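PDB 5MU5: DUF115 domain-containing protein from Magnetospirillum magneticum AMB-1, which is a Maf-type glycosyltransferase involved in flagella formation, probably by transferring sugar to flagellin. Local coordinates for residues 46-49 / 54-57; 98-103 / 626-631; 384-389 / 397-402. All coordinates share one frame; numbering follows the deposited sequence.

Contact 1: residues 46-49 / 54-57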
ATOM      1  N   ASP A  46      39.578  -4.652  23.583  1.00 75.30           N
ATOM      2  CA  ASP A  46      38.582  -4.385  22.547  1.00 72.62           C
ATOM      3  C   ASP A  46      38.131  -2.952  22.710  1.00 68.67           C
ATOM      4  O   ASP A  46      38.112  -2.420  23.836  1.00 67.44           O
ATOM      5  CB  ASP A  46      37.362  -5.287  22.710  1.00 74.24           C
ATOM      6  CG  ASP A  46      37.724  -6.746  22.809  1.00 77.26           C
ATOM      7  OD1 ASP A  46      38.485  -7.218  21.936  1.00 79.64           O
ATOM      8  OD2 ASP A  46      37.240  -7.412  23.756  1.00 77.07           O
ATOM      9  N   LEU A  47      37.769  -2.323  21.600  1.00 61.28           N
ATOM     10  CA  LEU A  47      37.270  -0.964  21.671  1.00 58.28           C
ATOM     11  C   LEU A  47      35.862  -1.021  22.256  1.00 56.87           C
ATOM     12  O   LEU A  47      35.110  -1.949  21.970  1.00 54.44           O
ATOM     13  CB  LEU A  47      37.280  -0.288  20.300  1.00 54.74           C
ATOM     14  CG  LEU A  47      38.664   0.126  19.788  1.00 54.49           C
ATOM     15  CD1 LEU A  47      38.553   0.571  18.339  1.00 52.80           C
ATOM     16  CD2 LEU A  47      39.270   1.234  20.646  1.00 55.67           C
ATOM     17  N   ASP A  48      35.528  -0.032  23.081  1.00 55.76           N
ATOM     18  CA  ASP A  48      34.247   0.011  23.768  1.00 54.91           C
ATOM     19  C   ASP A  48      33.785   1.459  23.888  1.00 52.87           C
ATOM     20  O   ASP A  48      34.576   2.378  23.701  1.00 55.17           O
ATOM     21  CB  ASP A  48      34.382  -0.640  25.156  1.00 55.62           C
ATOM     22  CG  ASP A  48      33.047  -1.139  25.721  1.00 57.00           C
ATOM     23  OD1 ASP A  48      31.971  -0.783  25.189  1.00 60.21           O
ATOM     24  OD2 ASP A  48      33.057  -1.918  26.703  1.00 60.40           O
ATOM     25  N   VAL A  49      32.500   1.652  24.166  1.00 52.77           N
ATOM     26  CA  VAL A  49      31.916   2.982  24.358  1.00 53.85           C
ATOM     27  C   VAL A  49      31.526   3.188  25.821  1.00 58.00           C
ATOM     28  O   VAL A  49      30.664   2.489  26.352  1.00 57.16           O
ATOM     29  CB  VAL A  49      30.691   3.194  23.466  1.00 51.58           C
ATOM     30  CG1 VAL A  49      30.149   4.601  23.631  1.00 53.72           C
ATOM     31  CG2 VAL A  49      31.057   2.948  22.012  1.00 50.18           C
ATOM     32  N   GLU A  54      29.458   3.681  32.408  1.00 82.51           N
ATOM     33  CA  GLU A  54      28.737   2.548  31.832  1.00 82.51           C
ATOM     34  C   GLU A  54      29.378   2.200  30.507  1.00 78.11           C
ATOM     35  O   GLU A  54      29.761   3.085  29.753  1.00 79.24           O
ATOM     36  CB  GLU A  54      27.279   2.901  31.590  1.00 87.47           C
ATOM     37  CG  GLU A  54      26.480   3.187  32.843  1.00 93.77           C
ATOM     38  CD  GLU A  54      25.047   3.566  32.521  1.00 98.49           C
ATOM     39  OE1 GLU A  54      24.759   3.927  31.358  1.00101.69           O
ATOM     40  OE2 GLU A  54      24.203   3.502  33.432  1.00107.13           O
ATOM     41  N   PHE A  55      29.483   0.906  30.225  1.00 75.93           N
ATOM     42  CA  PHE A  55      30.116   0.421  29.009  1.00 71.31           C
ATOM     43  C   PHE A  55      29.097  -0.286  28.132  1.00 65.99           C
ATOM     44  O   PHE A  55      28.256  -1.020  28.625  1.00 62.42           O
ATOM     45  CB  PHE A  55      31.258  -0.523  29.371  1.00 74.64           C
ATOM     46  CG  PHE A  55      32.448   0.174  29.973  1.00 81.37           C
ATOM     47  CD1 PHE A  55      32.344   0.836  31.192  1.00 84.45           C
ATOM     48  CD2 PHE A  55      33.679   0.164  29.326  1.00 84.40           C
ATOM     49  CE1 PHE A  55      33.439   1.484  31.747  1.00 88.94           C
ATOM     50  CE2 PHE A  55      34.780   0.804  29.878  1.00 87.91           C
ATOM     51  CZ  PHE A  55      34.660   1.464  31.090  1.00 89.75           C
ATOM     52  N   LEU A  56      29.166  -0.055  26.826  1.00 61.48           N
ATOM     53  CA  LEU A  56      28.260  -0.708  25.894  1.00 57.21           C
ATOM     54  C   LEU A  56      28.467  -2.214  25.943  1.00 54.95           C
ATOM     55  O   LEU A  56      27.534  -2.950  26.187  1.00 54.07           O
ATOM     56  CB  LEU A  56      28.456  -0.175  24.466  1.00 56.00           C
ATOM     57  CG  LEU A  56      27.707  -0.909  23.340  1.00 54.34           C
ATOM     58  CD1 LEU A  56      26.221  -0.971  23.618  1.00 52.12           C
ATOM     59  CD2 LEU A  56      27.941  -0.217  22.004  1.00 55.59           C
ATOM     60  N   TYR A  57      29.702  -2.657  25.743  1.00 55.48           N
ATOM     61  CA  TYR A  57      30.004  -4.075  25.726  1.00 55.70           C
ATOM     62  C   TYR A  57      30.444  -4.624  27.084  1.00 60.55           C
ATOM     63  O   TYR A  57      30.011  -5.692  27.490  1.00 61.15           O
ATOM     64  CB  TYR A  57      31.046  -4.356  24.641  1.00 55.72           C
ATOM     65  CG  TYR A  57      30.485  -4.077  23.265  1.00 53.81           C
ATOM     66  CD1 TYR A  57      29.593  -4.968  22.670  1.00 50.58           C
ATOM     67  CD2 TYR A  57      30.815  -2.915  22.573  1.00 52.80           C
ATOM     68  CE1 TYR A  57      29.046  -4.715  21.431  1.00 48.80           C
ATOM     69  CE2 TYR A  57      30.287  -2.659  21.321  1.00 51.11           C
ATOM     70  CZ  TYR A  57      29.396  -3.562  20.760  1.00 49.31           C
ATOM     71  OH  TYR A  57      28.860  -3.314  19.533  1.00 48.15           O
TER
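With CG anti to the backbone N (chi1 -157°), the side chain of D48 leaves strand 47-51 and sets its carboxylate against the backbone N atoms of L56 and Y57 and the ring edge of F55. F55 and Y57 take the other common setting, CG beside the backbone N (chi1 -71° and -65°), which places an edge of each ring next to that carboxylate. OD1 of D48 accepts an almost straight hydrogen bond from the backbone N of Y57 at 3.0 Å, met on the syn side. Its anti side takes the backbone N of V49, 2.7 Å from OD1 of D48, so two N-H groups grip one oxygen from opposite faces of the carboxylate plane. The other oxygen, OD2 of D48, sits in the plane of the F55 ring, 3.4 Å from CD2 of F55 at its edge, and receives the backbone N of G58. Beside this, O of V49 is held by the backbone N of L56 at 3.0 Å, with a CA-H...O contact from CA of F55 to the same oxygen at 3.4 Å. CB of V49 and CB of L56 touch at 4.2 Å, and F156 of helix 154-160 packs against both side chains. The two segments belong to the β hairpin of strands 47-51 and 54-55, in the small antiparallel sheet of the N-terminal region. One buried carboxylate thus gathers backbone N-H groups from V49 on its own strand and from Y57 and G58, just past the second strand, which probably stabilises its negative charge.

Contact 2: residues 98-103 / 626-631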
ATOM      1  N   LEU A  98       2.757 -21.644  -9.525  1.00 38.97           N
ATOM      2  CA  LEU A  98       3.173 -22.263  -8.276  1.00 41.78           C
ATOM      3  C   LEU A  98       2.849 -23.732  -8.319  1.00 40.60           C
ATOM      4  O   LEU A  98       3.674 -24.575  -7.985  1.00 38.96           O
ATOM      5  CB  LEU A  98       2.486 -21.617  -7.066  1.00 43.51           C
ATOM      6  CG  LEU A  98       2.799 -22.258  -5.701  1.00 44.16           C
ATOM      7  CD1 LEU A  98       4.293 -22.273  -5.435  1.00 45.09           C
ATOM      8  CD2 LEU A  98       2.096 -21.522  -4.575  1.00 44.24           C
ATOM      9  N   TYR A  99       1.644 -24.046  -8.759  1.00 41.90           N
ATOM     10  CA  TYR A  99       1.251 -25.453  -8.863  1.00 43.58           C
ATOM     11  C   TYR A  99       2.267 -26.224  -9.729  1.00 43.63           C
ATOM     12  O   TYR A  99       2.714 -27.326  -9.339  1.00 44.71           O
ATOM     13  CB  TYR A  99      -0.177 -25.582  -9.420  1.00 44.40           C
ATOM     14  CG  TYR A  99      -0.666 -27.000  -9.519  1.00 48.39           C
ATOM     15  CD1 TYR A  99      -0.443 -27.752 -10.667  1.00 49.00           C
ATOM     16  CD2 TYR A  99      -1.349 -27.597  -8.462  1.00 50.41           C
ATOM     17  CE1 TYR A  99      -0.877 -29.053 -10.757  1.00 52.29           C
ATOM     18  CE2 TYR A  99      -1.794 -28.903  -8.547  1.00 51.81           C
ATOM     19  CZ  TYR A  99      -1.549 -29.625  -9.699  1.00 54.28           C
ATOM     20  OH  TYR A  99      -1.981 -30.925  -9.812  1.00 61.90           O
ATOM     21  N   ASN A 100       2.669 -25.640 -10.866  1.00 40.28           N
ATOM     22  CA  ASN A 100       3.563 -26.355 -11.778  1.00 41.88           C
ATOM     23  C   ASN A 100       4.957 -26.570 -11.253  1.00 40.46           C
ATOM     24  O   ASN A 100       5.495 -27.660 -11.407  1.00 40.01           O
ATOM     25  CB  ASN A 100       3.652 -25.694 -13.149  1.00 42.68           C
ATOM     26  CG  ASN A 100       2.378 -25.850 -13.957  1.00 42.91           C
ATOM     27  OD1 ASN A 100       1.408 -26.452 -13.516  1.00 44.91           O
ATOM     28  ND2 ASN A 100       2.373 -25.277 -15.135  1.00 43.36           N
ATOM     29  N   ILE A 101       5.557 -25.553 -10.643  1.00 39.97           N
ATOM     30  CA  ILE A 101       6.899 -25.741 -10.140  1.00 39.71           C
ATOM     31  C   ILE A 101       6.914 -26.809  -9.053  1.00 41.18           C
ATOM     32  O   ILE A 101       7.824 -27.617  -9.000  1.00 41.68           O
ATOM     33  CB  ILE A 101       7.592 -24.438  -9.662  1.00 40.44           C
ATOM     34  CG1 ILE A 101       6.948 -23.866  -8.387  1.00 42.46           C
ATOM     35  CG2 ILE A 101       7.681 -23.441 -10.815  1.00 39.86           C
ATOM     36  CD1 ILE A 101       7.670 -22.655  -7.841  1.00 42.14           C
ATOM     37  N   LEU A 102       5.899 -26.829  -8.201  1.00 42.53           N
ATOM     38  CA  LEU A 102       5.860 -27.808  -7.118  1.00 43.93           C
ATOM     39  C   LEU A 102       5.595 -29.214  -7.597  1.00 44.83           C
ATOM     40  O   LEU A 102       6.225 -30.171  -7.117  1.00 47.46           O
ATOM     41  CB  LEU A 102       4.805 -27.418  -6.090  1.00 42.96           C
ATOM     42  CG  LEU A 102       5.118 -26.117  -5.377  1.00 41.53           C
ATOM     43  CD1 LEU A 102       3.989 -25.856  -4.398  1.00 41.42           C
ATOM     44  CD2 LEU A 102       6.468 -26.181  -4.672  1.00 41.85           C
ATOM     45  N   LYS A 103       4.660 -29.340  -8.530  1.00 42.84           N
ATOM     46  CA  LYS A 103       4.357 -30.630  -9.102  1.00 42.55           C
ATOM     47  C   LYS A 103       5.595 -31.237  -9.807  1.00 42.80           C
ATOM     48  O   LYS A 103       5.929 -32.401  -9.582  1.00 43.95           O
ATOM     49  CB  LYS A 103       3.191 -30.502 -10.056  1.00 43.14           C
ATOM     50  CG  LYS A 103       2.885 -31.780 -10.790  1.00 48.16           C
ATOM     51  CD  LYS A 103       1.845 -31.558 -11.877  1.00 51.25           C
ATOM     52  CE  LYS A 103       1.751 -32.776 -12.793  1.00 55.21           C
ATOM     53  NZ  LYS A 103       1.621 -34.036 -12.005  1.00 56.76           N
ATOM     54  N   ARG A 626      12.816 -21.540 -14.027  1.00 38.78           N
ATOM     55  CA  ARG A 626      13.113 -20.770 -15.214  1.00 41.31           C
ATOM     56  C   ARG A 626      12.109 -21.106 -16.290  1.00 41.01           C
ATOM     57  O   ARG A 626      11.512 -20.229 -16.894  1.00 40.83           O
ATOM     58  CB  ARG A 626      14.528 -21.067 -15.709  1.00 43.05           C
ATOM     59  CG  ARG A 626      15.020 -20.144 -16.817  1.00 45.17           C
ATOM     60  CD  ARG A 626      16.195 -20.747 -17.590  1.00 46.54           C
ATOM     61  NE  ARG A 626      15.771 -21.998 -18.201  1.00 50.82           N
ATOM     62  CZ  ARG A 626      14.953 -22.101 -19.254  1.00 52.60           C
ATOM     63  NH1 ARG A 626      14.464 -21.025 -19.858  1.00 54.59           N
ATOM     64  NH2 ARG A 626      14.598 -23.301 -19.691  1.00 54.08           N
ATOM     65  N   ASP A 627      11.908 -22.387 -16.503  1.00 42.36           N
ATOM     66  CA  ASP A 627      11.048 -22.835 -17.584  1.00 46.64           C
ATOM     67  C   ASP A 627       9.578 -22.438 -17.354  1.00 46.57           C
ATOM     68  O   ASP A 627       8.923 -21.948 -18.263  1.00 44.27           O
ATOM     69  CB  ASP A 627      11.164 -24.346 -17.725  1.00 49.25           C
ATOM     70  CG  ASP A 627      10.453 -24.859 -18.930  1.00 51.53           C
ATOM     71  OD1 ASP A 627      10.560 -24.221 -19.992  1.00 58.86           O
ATOM     72  OD2 ASP A 627       9.788 -25.902 -18.823  1.00 54.09           O
ATOM     73  N   GLU A 628       9.077 -22.650 -16.137  1.00 46.31           N
ATOM     74  CA  GLU A 628       7.711 -22.271 -15.800  1.00 44.61           C
ATOM     75  C   GLU A 628       7.536 -20.765 -15.766  1.00 44.00           C
ATOM     76  O   GLU A 628       6.476 -20.267 -16.115  1.00 45.80           O
ATOM     77  CB  GLU A 628       7.278 -22.885 -14.478  1.00 43.99           C
ATOM     78  CG  GLU A 628       7.144 -24.401 -14.553  1.00 46.91           C
ATOM     79  CD  GLU A 628       6.035 -24.889 -15.489  1.00 48.61           C
ATOM     80  OE1 GLU A 628       5.112 -24.098 -15.824  1.00 47.13           O
ATOM     81  OE2 GLU A 628       6.083 -26.087 -15.885  1.00 52.48           O
ATOM     82  N   PHE A 629       8.568 -20.034 -15.364  1.00 44.33           N
ATOM     83  CA  PHE A 629       8.483 -18.586 -15.380  1.00 44.63           C
ATOM     84  C   PHE A 629       8.248 -18.115 -16.822  1.00 45.68           C
ATOM     85  O   PHE A 629       7.431 -17.227 -17.050  1.00 44.87           O
ATOM     86  CB  PHE A 629       9.741 -17.980 -14.773  1.00 44.08           C
ATOM     87  CG  PHE A 629       9.651 -16.505 -14.504  1.00 45.60           C
ATOM     88  CD1 PHE A 629       8.992 -16.030 -13.371  1.00 47.55           C
ATOM     89  CD2 PHE A 629      10.260 -15.586 -15.362  1.00 49.18           C
ATOM     90  CE1 PHE A 629       8.912 -14.666 -13.108  1.00 48.82           C
ATOM     91  CE2 PHE A 629      10.189 -14.219 -15.097  1.00 50.89           C
ATOM     92  CZ  PHE A 629       9.509 -13.759 -13.969  1.00 48.80           C
ATOM     93  N   HIS A 630       8.955 -18.730 -17.778  1.00 46.65           N
ATOM     94  CA  HIS A 630       8.754 -18.471 -19.214  1.00 48.76           C
ATOM     95  C   HIS A 630       7.359 -18.828 -19.708  1.00 47.42           C
ATOM     96  O   HIS A 630       6.752 -18.060 -20.459  1.00 46.26           O
ATOM     97  CB  HIS A 630       9.774 -19.224 -20.070  1.00 52.51           C
ATOM     98  CG  HIS A 630      10.974 -18.416 -20.423  1.00 59.43           C
ATOM     99  ND1 HIS A 630      11.132 -17.832 -21.663  1.00 63.72           N
ATOM    100  CD2 HIS A 630      12.069 -18.077 -19.699  1.00 66.45           C
ATOM    101  CE1 HIS A 630      12.277 -17.173 -21.690  1.00 68.62           C
ATOM    102  NE2 HIS A 630      12.866 -17.308 -20.513  1.00 70.04           N
ATOM    103  N   GLN A 631       6.863 -20.005 -19.341  1.00 46.30           N
ATOM    104  CA  GLN A 631       5.505 -20.369 -19.720  1.00 49.29           C
ATOM    105  C   GLN A 631       4.511 -19.350 -19.161  1.00 48.01           C
ATOM    106  O   GLN A 631       3.586 -18.954 -19.857  1.00 50.19           O
ATOM    107  CB  GLN A 631       5.139 -21.785 -19.290  1.00 53.64           C
ATOM    108  CG  GLN A 631       5.653 -22.859 -20.244  1.00 61.40           C
ATOM    109  CD  GLN A 631       5.312 -24.284 -19.797  1.00 67.30           C
ATOM    110  OE1 GLN A 631       4.247 -24.543 -19.214  1.00 67.31           O
ATOM    111  NE2 GLN A 631       6.222 -25.218 -20.073  1.00 72.21           N
TER
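Two long helices, 92-107 of the Maf N-terminal region and 618-646 of the C-terminal helical bundle, meet here through a small buried patch in which E628 faces N100 and I101. ND2 of N100 donates to OE1 of E628 at 3.1 Å, with an N-H...O angle of 166°. The acceptor lies in the amide plane of N100, yet the donor comes onto OE1 from above the carboxylate plane, and the two flat groups are turned 75° against each other. A bend in the glutamate chain (chi2 -65°) folds the carboxylate over N100, bringing CD of E628 to 3.4 Å from CB of N100. The aliphatic part of the same chain rests on I101, where CG2 of I101 lies 3.7 Å from CB of E628. OE2 of E628 forms a salt bridge with R104, one turn on from N100, and D627 pairs with that arginine too; E628 therefore reaches helix 92-107 through both carboxylate oxygens, and its charge is probably balanced by R104. I101 also packs on Y605 of helix 589-609. The patch is thus an interhelical contact combining a hydrogen bond, a salt bridge and an apolar touch, and it joins a helix of the N-terminal region to the C-terminal helical bundle.

Contact 3: residues 384-389 / 397-402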
ATOM      1  N   TYR A 384      -7.533  15.994 -11.071  1.00 46.68           N
ATOM      2  CA  TYR A 384      -8.810  15.323 -11.312  1.00 44.76           C
ATOM      3  C   TYR A 384      -8.953  14.025 -10.511  1.00 43.09           C
ATOM      4  O   TYR A 384      -9.839  13.214 -10.783  1.00 40.49           O
ATOM      5  CB  TYR A 384      -9.001  15.054 -12.814  1.00 45.39           C
ATOM      6  CG  TYR A 384      -8.787  16.269 -13.688  1.00 45.52           C
ATOM      7  CD1 TYR A 384      -9.767  17.253 -13.810  1.00 47.90           C
ATOM      8  CD2 TYR A 384      -7.611  16.429 -14.418  1.00 46.21           C
ATOM      9  CE1 TYR A 384      -9.573  18.363 -14.622  1.00 48.77           C
ATOM     10  CE2 TYR A 384      -7.408  17.539 -15.227  1.00 46.92           C
ATOM     11  CZ  TYR A 384      -8.384  18.496 -15.314  1.00 47.40           C
ATOM     12  OH  TYR A 384      -8.187  19.581 -16.092  1.00 50.86           O
ATOM     13  N   SER A 385      -8.080  13.823  -9.531  1.00 44.03           N
ATOM     14  CA  SER A 385      -8.168  12.650  -8.663  1.00 46.19           C
ATOM     15  C   SER A 385      -8.501  13.098  -7.257  1.00 45.25           C
ATOM     16  O   SER A 385      -8.527  14.294  -6.965  1.00 44.82           O
ATOM     17  CB  SER A 385      -6.862  11.842  -8.643  1.00 47.80           C
ATOM     18  OG  SER A 385      -5.776  12.676  -8.344  1.00 54.01           O
ATOM     19  N   LEU A 386      -8.793  12.115  -6.416  1.00 44.08           N
ATOM     20  CA  LEU A 386      -9.042  12.327  -5.018  1.00 45.11           C
ATOM     21  C   LEU A 386      -8.081  11.469  -4.206  1.00 49.12           C
ATOM     22  O   LEU A 386      -7.684  10.388  -4.643  1.00 49.45           O
ATOM     23  CB  LEU A 386     -10.476  11.938  -4.677  1.00 42.87           C
ATOM     24  CG  LEU A 386     -11.565  12.742  -5.371  1.00 42.04           C
ATOM     25  CD1 LEU A 386     -12.903  12.118  -5.060  1.00 42.77           C
ATOM     26  CD2 LEU A 386     -11.547  14.210  -4.961  1.00 42.01           C
ATOM     27  N   ASP A 387      -7.694  12.005  -3.052  1.00 52.47           N
ATOM     28  CA  ASP A 387      -6.966  11.294  -2.022  1.00 53.70           C
ATOM     29  C   ASP A 387      -7.988  10.788  -1.018  1.00 52.64           C
ATOM     30  O   ASP A 387      -9.040  11.423  -0.813  1.00 48.30           O
ATOM     31  CB  ASP A 387      -6.036  12.246  -1.273  1.00 60.04           C
ATOM     32  CG  ASP A 387      -4.888  12.733  -2.119  1.00 69.08           C
ATOM     33  OD1 ASP A 387      -4.491  12.015  -3.063  1.00 74.73           O
ATOM     34  OD2 ASP A 387      -4.373  13.839  -1.827  1.00 76.77           O
ATOM     35  N   ASP A 388      -7.665   9.671  -0.369  1.00 47.15           N
ATOM     36  CA  ASP A 388      -8.523   9.083   0.650  1.00 46.36           C
ATOM     37  C   ASP A 388      -9.936   8.865   0.129  1.00 42.61           C
ATOM     38  O   ASP A 388     -10.901   9.021   0.865  1.00 44.35           O
ATOM     39  CB  ASP A 388      -8.520   9.939   1.936  1.00 49.02           C
ATOM     40  CG  ASP A 388      -7.140   9.970   2.631  1.00 55.27           C
ATOM     41  OD1 ASP A 388      -6.537   8.879   2.836  1.00 55.54           O
ATOM     42  OD2 ASP A 388      -6.665  11.081   2.988  1.00 58.21           O
ATOM     43  N   SER A 389     -10.053   8.501  -1.145  1.00 41.46           N
ATOM     44  CA  SER A 389     -11.359   8.206  -1.727  1.00 42.95           C
ATOM     45  C   SER A 389     -11.816   6.827  -1.297  1.00 41.17           C
ATOM     46  O   SER A 389     -12.998   6.506  -1.463  1.00 38.86           O
ATOM     47  CB  SER A 389     -11.382   8.329  -3.262  1.00 42.84           C
ATOM     48  OG  SER A 389     -10.591   7.354  -3.892  1.00 45.62           O
ATOM     49  N   GLY A 397     -17.389   9.979  -0.727  1.00 32.92           N
ATOM     50  CA  GLY A 397     -18.296  11.121  -0.594  1.00 32.35           C
ATOM     51  C   GLY A 397     -17.706  12.246   0.242  1.00 31.19           C
ATOM     52  O   GLY A 397     -17.843  13.408  -0.084  1.00 30.90           O
ATOM     53  N   THR A 398     -17.038  11.907   1.326  1.00 31.44           N
ATOM     54  CA  THR A 398     -16.443  12.921   2.175  1.00 31.08           C
ATOM     55  C   THR A 398     -15.334  13.654   1.454  1.00 32.55           C
ATOM     56  O   THR A 398     -15.273  14.882   1.486  1.00 32.42           O
ATOM     57  CB  THR A 398     -15.897  12.279   3.434  1.00 32.12           C
ATOM     58  OG1 THR A 398     -16.980  11.621   4.101  1.00 34.03           O
ATOM     59  CG2 THR A 398     -15.271  13.321   4.339  1.00 32.40           C
ATOM     60  N   THR A 399     -14.461  12.917   0.779  1.00 35.43           N
ATOM     61  CA  THR A 399     -13.318  13.547   0.127  1.00 37.74           C
ATOM     62  C   THR A 399     -13.793  14.334  -1.095  1.00 36.30           C
ATOM     63  O   THR A 399     -13.271  15.421  -1.366  1.00 34.05           O
ATOM     64  CB  THR A 399     -12.175  12.551  -0.222  1.00 40.90           C
ATOM     65  OG1 THR A 399     -11.030  13.283  -0.688  1.00 44.98           O
ATOM     66  CG2 THR A 399     -12.578  11.588  -1.315  1.00 43.19           C
ATOM     67  N   ALA A 400     -14.798  13.805  -1.803  1.00 36.57           N
ATOM     68  CA  ALA A 400     -15.369  14.509  -2.967  1.00 35.09           C
ATOM     69  C   ALA A 400     -15.959  15.826  -2.515  1.00 34.09           C
ATOM     70  O   ALA A 400     -15.776  16.844  -3.166  1.00 36.55           O
ATOM     71  CB  ALA A 400     -16.437  13.678  -3.661  1.00 33.47           C
ATOM     72  N   ALA A 401     -16.668  15.809  -1.396  1.00 33.16           N
ATOM     73  CA  ALA A 401     -17.317  17.020  -0.893  1.00 33.08           C
ATOM     74  C   ALA A 401     -16.313  18.120  -0.551  1.00 34.20           C
ATOM     75  O   ALA A 401     -16.530  19.287  -0.857  1.00 35.95           O
ATOM     76  CB  ALA A 401     -18.158  16.693   0.320  1.00 32.38           C
ATOM     77  N   LEU A 402     -15.212  17.737   0.078  1.00 33.71           N
ATOM     78  CA  LEU A 402     -14.182  18.690   0.462  1.00 34.61           C
ATOM     79  C   LEU A 402     -13.465  19.211  -0.773  1.00 32.75           C
ATOM     80  O   LEU A 402     -13.151  20.387  -0.862  1.00 33.67           O
ATOM     81  CB  LEU A 402     -13.185  18.041   1.440  1.00 35.10           C
ATOM     82  CG  LEU A 402     -13.796  17.708   2.798  1.00 35.30           C
ATOM     83  CD1 LEU A 402     -12.934  16.686   3.533  1.00 37.88           C
ATOM     84  CD2 LEU A 402     -13.993  18.973   3.630  1.00 34.80           C
TER
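The carbonyl O of D387 receives the hydroxyl of T399 in a short hydrogen bond, 2.7 Å from OG1, and the donor stands nearly in line with the C=O bond (C=O...O angle 166°). The threonine can reach it because OG1 is anti to its backbone N (chi1 -172°), directed from helix 393-404 to the loop. That setting leaves CG2 of T399 between the backbone N and the carbonyl carbon, where the methyl fits into the bend of the loop, 3.6 Å from CA of S389 and 3.8 Å from O of D388. CD1 of L386 also packs on this methyl, 3.8 Å from CG2 of T399, and lies 4.1 Å from CB of A400. One threonine thus fastens the turn through its hydroxyl and packs its methyl against L386 and S389. A valine here would probably leave O of D387 without its hydroxyl partner and the loop tied more loosely to the helix, T396 still bonding O of S389. The aspartate side chains lead away from helix 393-404: D387 forms a salt bridge with R482 and D388 with R478, both on helix 467-482. I479 of that helix touches T399 and D388, while S389 is hydrogen-bonded to Y367 at the end of strand 363-367. The loop of the MptE-like region is thereby held among helix 393-404, helix 467-482 and an inner strand of the large mixed sheet.

From the N terminus, contact 1 closes first: four residues separate its segments, and it shapes a hairpin in the Maf N-terminal region before the chain enters helix 92-107. There contact 2 opens, and it closes more than 520 residues later on helix 618-646, joining the N-terminal region to the C-terminal helical bundle. Contact 3 opens and closes within that long excursion, with seven residues between its segments, in the MptE-like region. None of the three crosses another or touches it. Contacts 1 and 3 lie on opposite sides of the chain's centre, about 55 Å apart between centres, each local to its own region, whereas contact 2 ties sequence-distant regions together.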